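Local coordinates for protein catechol 2,3-dioxygenase (Rhodococcus sp., PDB 2WL9) that probably uses its bound iron and molecular oxygen to cleave the ring of catechol-type substrates next to the two hydroxyls during breakdown of aromatic hydrocarbons, at residues R40-L43 with H49-I52; A19-A24 with M30-D35. All coordinates share one frame; numbering follows the deposited sequence.

Contact 1: R40-L43 with H49-I52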
loop_
_atom_site.group_PDB
_atom_site.type_symbol
_atom_site.label_atom_id
_atom_site.label_comp_id
_atom_site.label_asym_id
_atom_site.label_seq_id
_atom_site.Cartn_x
_atom_site.Cartn_y
_atom_site.Cartn_z
ATOM N N ARG C 40 1.747 49.045 4.209
ATOM C CA ARG C 40 1.242 47.676 4.227
ATOM C C ARG C 40 2.211 46.671 4.835
ATOM O O ARG C 40 3.423 46.872 4.830
ATOM C CB ARG C 40 0.838 47.241 2.815
ATOM C CG ARG C 40 2.000 46.999 1.865
ATOM C CD ARG C 40 1.513 46.910 0.430
ATOM N NE ARG C 40 1.183 48.232 -0.093
ATOM C CZ ARG C 40 0.633 48.453 -1.282
ATOM N NH1 ARG C 40 0.340 47.432 -2.086
ATOM N NH2 ARG C 40 0.375 49.695 -1.664
ATOM N N ILE C 41 1.646 45.596 5.374
ATOM C CA ILE C 41 2.408 44.418 5.771
ATOM C C ILE C 41 1.656 43.187 5.267
ATOM O O ILE C 41 0.582 43.319 4.662
ATOM C CB ILE C 41 2.646 44.353 7.305
ATOM C CG1 ILE C 41 1.320 44.331 8.067
ATOM C CG2 ILE C 41 3.552 45.501 7.766
ATOM C CD1 ILE C 41 1.449 43.909 9.517
ATOM N N TYR C 42 2.219 42.004 5.491
ATOM C CA TYR C 42 1.638 40.771 4.955
ATOM C C TYR C 42 1.507 39.683 6.013
ATOM O O TYR C 42 2.275 39.630 6.975
ATOM C CB TYR C 42 2.470 40.218 3.788
ATOM C CG TYR C 42 2.787 41.213 2.691
ATOM C CD1 TYR C 42 2.045 41.248 1.511
ATOM C CD2 TYR C 42 3.838 42.117 2.841
ATOM C CE1 TYR C 42 2.335 42.172 0.511
ATOM C CE2 TYR C 42 4.134 43.037 1.862
ATOM C CZ TYR C 42 3.387 43.061 0.699
ATOM O OH TYR C 42 3.704 43.984 -0.261
ATOM N N LEU C 43 0.534 38.804 5.815
ATOM C CA LEU C 43 0.411 37.627 6.661
ATOM C C LEU C 43 0.692 36.401 5.812
ATOM O O LEU C 43 0.102 36.215 4.760
ATOM C CB LEU C 43 -0.975 37.555 7.308
ATOM C CG LEU C 43 -1.383 38.734 8.201
ATOM C CD1 LEU C 43 -2.881 38.669 8.539
ATOM C CD2 LEU C 43 -0.542 38.811 9.469
ATOM N N HIS C 49 5.137 33.890 -0.405
ATOM C CA HIS C 49 5.498 35.145 0.248
ATOM C C HIS C 49 4.385 35.572 1.211
ATOM O O HIS C 49 4.663 35.938 2.363
ATOM C CB HIS C 49 5.756 36.237 -0.794
ATOM C CG HIS C 49 5.964 37.593 -0.198
ATOM N ND1 HIS C 49 4.949 38.521 -0.091
ATOM C CD2 HIS C 49 7.063 38.175 0.337
ATOM C CE1 HIS C 49 5.414 39.618 0.478
ATOM N NE2 HIS C 49 6.697 39.437 0.740
ATOM N N HIS C 50 3.133 35.486 0.752
ATOM C CA HIS C 50 1.975 35.843 1.582
ATOM C C HIS C 50 0.660 35.253 1.070
ATOM O O HIS C 50 0.536 34.922 -0.116
ATOM C CB HIS C 50 1.821 37.369 1.666
ATOM C CG HIS C 50 1.378 37.995 0.380
ATOM N ND1 HIS C 50 2.257 38.316 -0.629
ATOM C CD2 HIS C 50 0.148 38.337 -0.069
ATOM C CE1 HIS C 50 1.589 38.834 -1.644
ATOM N NE2 HIS C 50 0.307 38.852 -1.333
ATOM N N ARG C 51 -0.322 35.153 1.973
ATOM C CA ARG C 51 -1.697 34.842 1.578
ATOM C C ARG C 51 -2.620 36.050 1.775
ATOM O O ARG C 51 -3.690 36.131 1.167
ATOM C CB ARG C 51 -2.266 33.641 2.356
ATOM C CG ARG C 51 -1.474 32.309 2.299
ATOM C CD ARG C 51 -0.878 31.949 0.935
ATOM N NE ARG C 51 -1.874 31.633 -0.079
ATOM C CZ ARG C 51 -1.994 30.468 -0.724
ATOM N NH1 ARG C 51 -1.179 29.450 -0.494
ATOM N NH2 ARG C 51 -2.943 30.335 -1.634
ATOM N N ILE C 52 -2.221 36.970 2.647
ATOM C CA ILE C 52 -3.035 38.141 2.966
ATOM C C ILE C 52 -2.171 39.398 3.003
ATOM O O ILE C 52 -1.074 39.388 3.557
ATOM C CB ILE C 52 -3.806 37.977 4.326
ATOM C CG1 ILE C 52 -4.614 36.672 4.359
ATOM C CG2 ILE C 52 -4.754 39.165 4.581
ATOM C CD1 ILE C 52 -5.200 36.305 5.737
#

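Contact 2: A19-A24 with M30-D35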
loop_
_atom_site.group_PDB
_atom_site.type_symbol
_atom_site.label_atom_id
_atom_site.label_comp_id
_atom_site.label_asym_id
_atom_site.label_seq_id
_atom_site.Cartn_x
_atom_site.Cartn_y
_atom_site.Cartn_z
ATOM N N ALA C 19 -2.909 45.617 16.288
ATOM C CA ALA C 19 -3.865 44.627 16.786
ATOM C C ALA C 19 -3.907 43.390 15.889
ATOM O O ALA C 19 -4.007 42.268 16.383
ATOM C CB ALA C 19 -5.253 45.240 16.929
ATOM N N TRP C 20 -3.814 43.610 14.577
ATOM C CA TRP C 20 -3.830 42.529 13.581
ATOM C C TRP C 20 -2.617 41.605 13.661
ATOM O O TRP C 20 -2.749 40.386 13.508
ATOM C CB TRP C 20 -3.966 43.100 12.168
ATOM C CG TRP C 20 -5.384 43.201 11.723
ATOM C CD1 TRP C 20 -6.154 44.327 11.681
ATOM C CD2 TRP C 20 -6.212 42.128 11.267
ATOM N NE1 TRP C 20 -7.411 44.022 11.218
ATOM C CE2 TRP C 20 -7.475 42.678 10.960
ATOM C CE3 TRP C 20 -6.011 40.753 11.091
ATOM C CZ2 TRP C 20 -8.532 41.903 10.477
ATOM C CZ3 TRP C 20 -7.064 39.983 10.615
ATOM C CH2 TRP C 20 -8.308 40.560 10.310
ATOM N N ARG C 21 -1.441 42.179 13.889
ATOM C CA ARG C 21 -0.241 41.383 14.159
ATOM C C ARG C 21 -0.474 40.514 15.390
ATOM O O ARG C 21 -0.319 39.297 15.329
ATOM C CB ARG C 21 0.982 42.287 14.364
ATOM C CG ARG C 21 1.348 43.100 13.127
ATOM C CD ARG C 21 2.563 43.981 13.353
ATOM N NE ARG C 21 3.772 43.188 13.560
ATOM C CZ ARG C 21 4.969 43.497 13.071
ATOM N NH1 ARG C 21 5.131 44.578 12.317
ATOM N NH2 ARG C 21 6.005 42.712 13.319
ATOM N N ASP C 22 -0.871 41.142 16.496
ATOM C CA ASP C 22 -1.164 40.429 17.747
ATOM C C ASP C 22 -2.148 39.281 17.532
ATOM O O ASP C 22 -1.988 38.198 18.094
ATOM C CB ASP C 22 -1.729 41.394 18.798
ATOM C CG ASP C 22 -0.661 42.280 19.432
ATOM O OD1 ASP C 22 0.470 42.373 18.907
ATOM O OD2 ASP C 22 -0.972 42.901 20.470
ATOM N N TYR C 23 -3.150 39.527 16.690
ATOM C CA TYR C 23 -4.236 38.592 16.461
ATOM C C TYR C 23 -3.853 37.483 15.485
ATOM O O TYR C 23 -3.918 36.302 15.832
ATOM C CB TYR C 23 -5.456 39.361 15.962
ATOM C CG TYR C 23 -6.674 38.535 15.611
ATOM C CD1 TYR C 23 -7.631 38.233 16.578
ATOM C CD2 TYR C 23 -6.897 38.103 14.302
ATOM C CE1 TYR C 23 -8.771 37.500 16.256
ATOM C CE2 TYR C 23 -8.040 37.371 13.971
ATOM C CZ TYR C 23 -8.971 37.075 14.954
ATOM O OH TYR C 23 -10.107 36.349 14.638
ATOM N N ALA C 24 -3.448 37.862 14.275
ATOM C CA ALA C 24 -3.188 36.883 13.216
ATOM C C ALA C 24 -1.914 36.066 13.439
ATOM O O ALA C 24 -1.867 34.886 13.090
ATOM C CB ALA C 24 -3.158 37.561 11.862
ATOM N N MET C 30 -0.108 32.724 12.069
ATOM C CA MET C 30 0.403 33.248 10.797
ATOM C C MET C 30 1.744 33.937 11.001
ATOM O O MET C 30 2.101 34.293 12.119
ATOM C CB MET C 30 -0.599 34.209 10.166
ATOM C CG MET C 30 -1.891 33.523 9.807
ATOM S SD MET C 30 -2.996 34.520 8.819
ATOM C CE MET C 30 -4.305 33.319 8.604
ATOM N N GLN C 31 2.489 34.097 9.918
ATOM C CA GLN C 31 3.779 34.765 9.973
ATOM C C GLN C 31 3.646 36.183 9.453
ATOM O O GLN C 31 3.152 36.398 8.348
ATOM C CB GLN C 31 4.820 34.007 9.147
ATOM C CG GLN C 31 6.222 34.600 9.257
ATOM C CD GLN C 31 7.256 33.824 8.473
ATOM O OE1 GLN C 31 6.938 32.849 7.794
ATOM N NE2 GLN C 31 8.505 34.263 8.556
ATOM N N VAL C 32 4.080 37.148 10.257
ATOM C CA VAL C 32 4.098 38.541 9.822
ATOM C C VAL C 32 5.315 38.763 8.925
ATOM O O VAL C 32 6.442 38.392 9.279
ATOM C CB VAL C 32 4.122 39.537 11.017
ATOM C CG1 VAL C 32 4.315 40.955 10.531
ATOM C CG2 VAL C 32 2.828 39.442 11.833
ATOM N N VAL C 33 5.064 39.366 7.767
ATOM C CA VAL C 33 6.101 39.689 6.789
ATOM C C VAL C 33 6.068 41.197 6.509
ATOM O O VAL C 33 5.072 41.719 6.009
ATOM C CB VAL C 33 5.912 38.878 5.483
ATOM C CG1 VAL C 33 6.951 39.276 4.434
ATOM C CG2 VAL C 33 5.982 37.373 5.764
ATOM N N ASP C 34 7.157 41.888 6.855
ATOM C CA ASP C 34 7.260 43.340 6.655
ATOM C C ASP C 34 8.408 43.661 5.715
ATOM O O ASP C 34 9.579 43.554 6.088
ATOM C CB ASP C 34 7.456 44.052 8.002
ATOM C CG ASP C 34 7.322 45.571 7.903
ATOM O OD1 ASP C 34 7.483 46.149 6.804
ATOM O OD2 ASP C 34 7.062 46.192 8.955
ATOM N N ASP C 35 8.066 44.071 4.500
ATOM C CA ASP C 35 9.060 44.368 3.475
ATOM C C ASP C 35 9.467 45.839 3.449
ATOM O O ASP C 35 10.155 46.286 2.528
ATOM C CB ASP C 35 8.561 43.908 2.106
ATOM C CG ASP C 35 8.548 42.392 1.974
ATOM O OD1 ASP C 35 9.375 41.721 2.636
ATOM O OD2 ASP C 35 7.712 41.877 1.210
#

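Contact 1: R40-L43 with H49-I52
Leu43 and Ile52 form an antiparallel, hydrogen-bonded pair where strand 40-44 meets the start of strand 52-56, and Leu43 N donates to Ile52 O at 2.8 Å. In return, Leu43 O accepts two amides, Arg51 N at 3.0 Å and Ile52 N at 3.2 Å. Arg51 and Ile52 thus face one residue, which makes this a classic beta bulge. Before it the chain turns away, and the segments run at 91° end to end. The side chains of Leu43 and Ile52 share a face of the sheet, their CB atoms 4.1 Å apart.

On Tyr42 a small aromatic cluster is built. His49 points its edge at the Tyr42 face in a T-shaped pair, with His49 CE1 centred 3.6 Å above the phenol ring and the planes at 73°. His50 meets the same phenol obliquely: Tyr42 CD1 lies over the imidazole face of His50, toward its rim, 3.5 Å from His50 CG. With chi1 at 70°, His50 CG sits between the backbone N and carbonyl carbon, and this brings His50 ND1 within 2.8 Å of His49 ND1, a hydrogen bond whose proton could sit on either side. The other ends are anchored too, His49 NE2 on Asp35 and Tyr42 OH on Glu37.

Since one imidazole nitrogen of the ND1 pair must donate and the other accept, the bond probably disfavours protonation of both histidines together. Bonded at both nitrogens, the His49 ring has its rotation fixed against the buried tyrosine.

Contact 2: A19-A24 with M30-D35
Ala24 and Met30 meet where helix 17-24 ends and the chain returns toward strand 31-33, and here the contact is tight. Met30 N donates to Ala24 O at 3.0 Å, in a bond that is not straight. Met30 CB lies 3.3 Å from the same oxygen, so Ala24 O is met by both the amide and the first side-chain carbon of one residue. From there the methionine runs out extended, and its SD passes 4.3 Å from Ala24 CB. Both residues are buried, and Trp262 of strand 261-266 packs against the two of them.

Helix 17-24 follows strand 6-14 and is succeeded by strands 31-33, 40-44 and 52-56: together these make the beta-alpha-beta-beta-beta module of the vicinal oxygen chelate fold, to which type I extradiol dioxygenases belong. The contact thus lays the helix of one such module against strand 31-33, at the margin of its sheet within the chain.

Farther along the helix the contact opens to solvent, though Arg21 still packs closely on Val32. Arg21 is exposed, and its chain, bent at chi3 (66°), swings the guanidinium across Val32 at about a right angle. Val32 CG1 sits 3.6 Å above the centre of the guanidinium plane, an apolar methyl against a flat face, while CG2 of Val32 is 4.2 Å from Arg21 CG. The loose part lies beyond Val32, where Arg21 NH1 and Asp34 OD2 are 4.2 Å apart, too far for a salt bridge, with the guanidinium and carboxylate planes 66° from one another. Any attraction between these opposite charges is probably modest; the other carboxylate oxygen, Asp34 OD1, accepts from the backbone N of Gly36.

Contact 2 closes before contact 1 opens along the chain, and their centres lie 8 Å apart on the same side of the chain's centre. Strands 31-33 and 40-44 are sequence neighbours and also adjacent in the eight-stranded sheet, joined by Tyr42 O and Val33 N at 2.9 Å. The link extends through side chains: Leu43 CD1 packs 3.5 Å from Ala24 CB, Ile41 CD1 reaches Arg21 CG, and Asp35 of contact 2 is the residue that His49 of contact 1 bonds. Helix 17-24 and the three strands after it are thereby tied into one N-terminal module. The iron ligands His149, His212, Tyr253 and Glu263 come later in the chain, so both contacts belong to the part that carries no metal ligand.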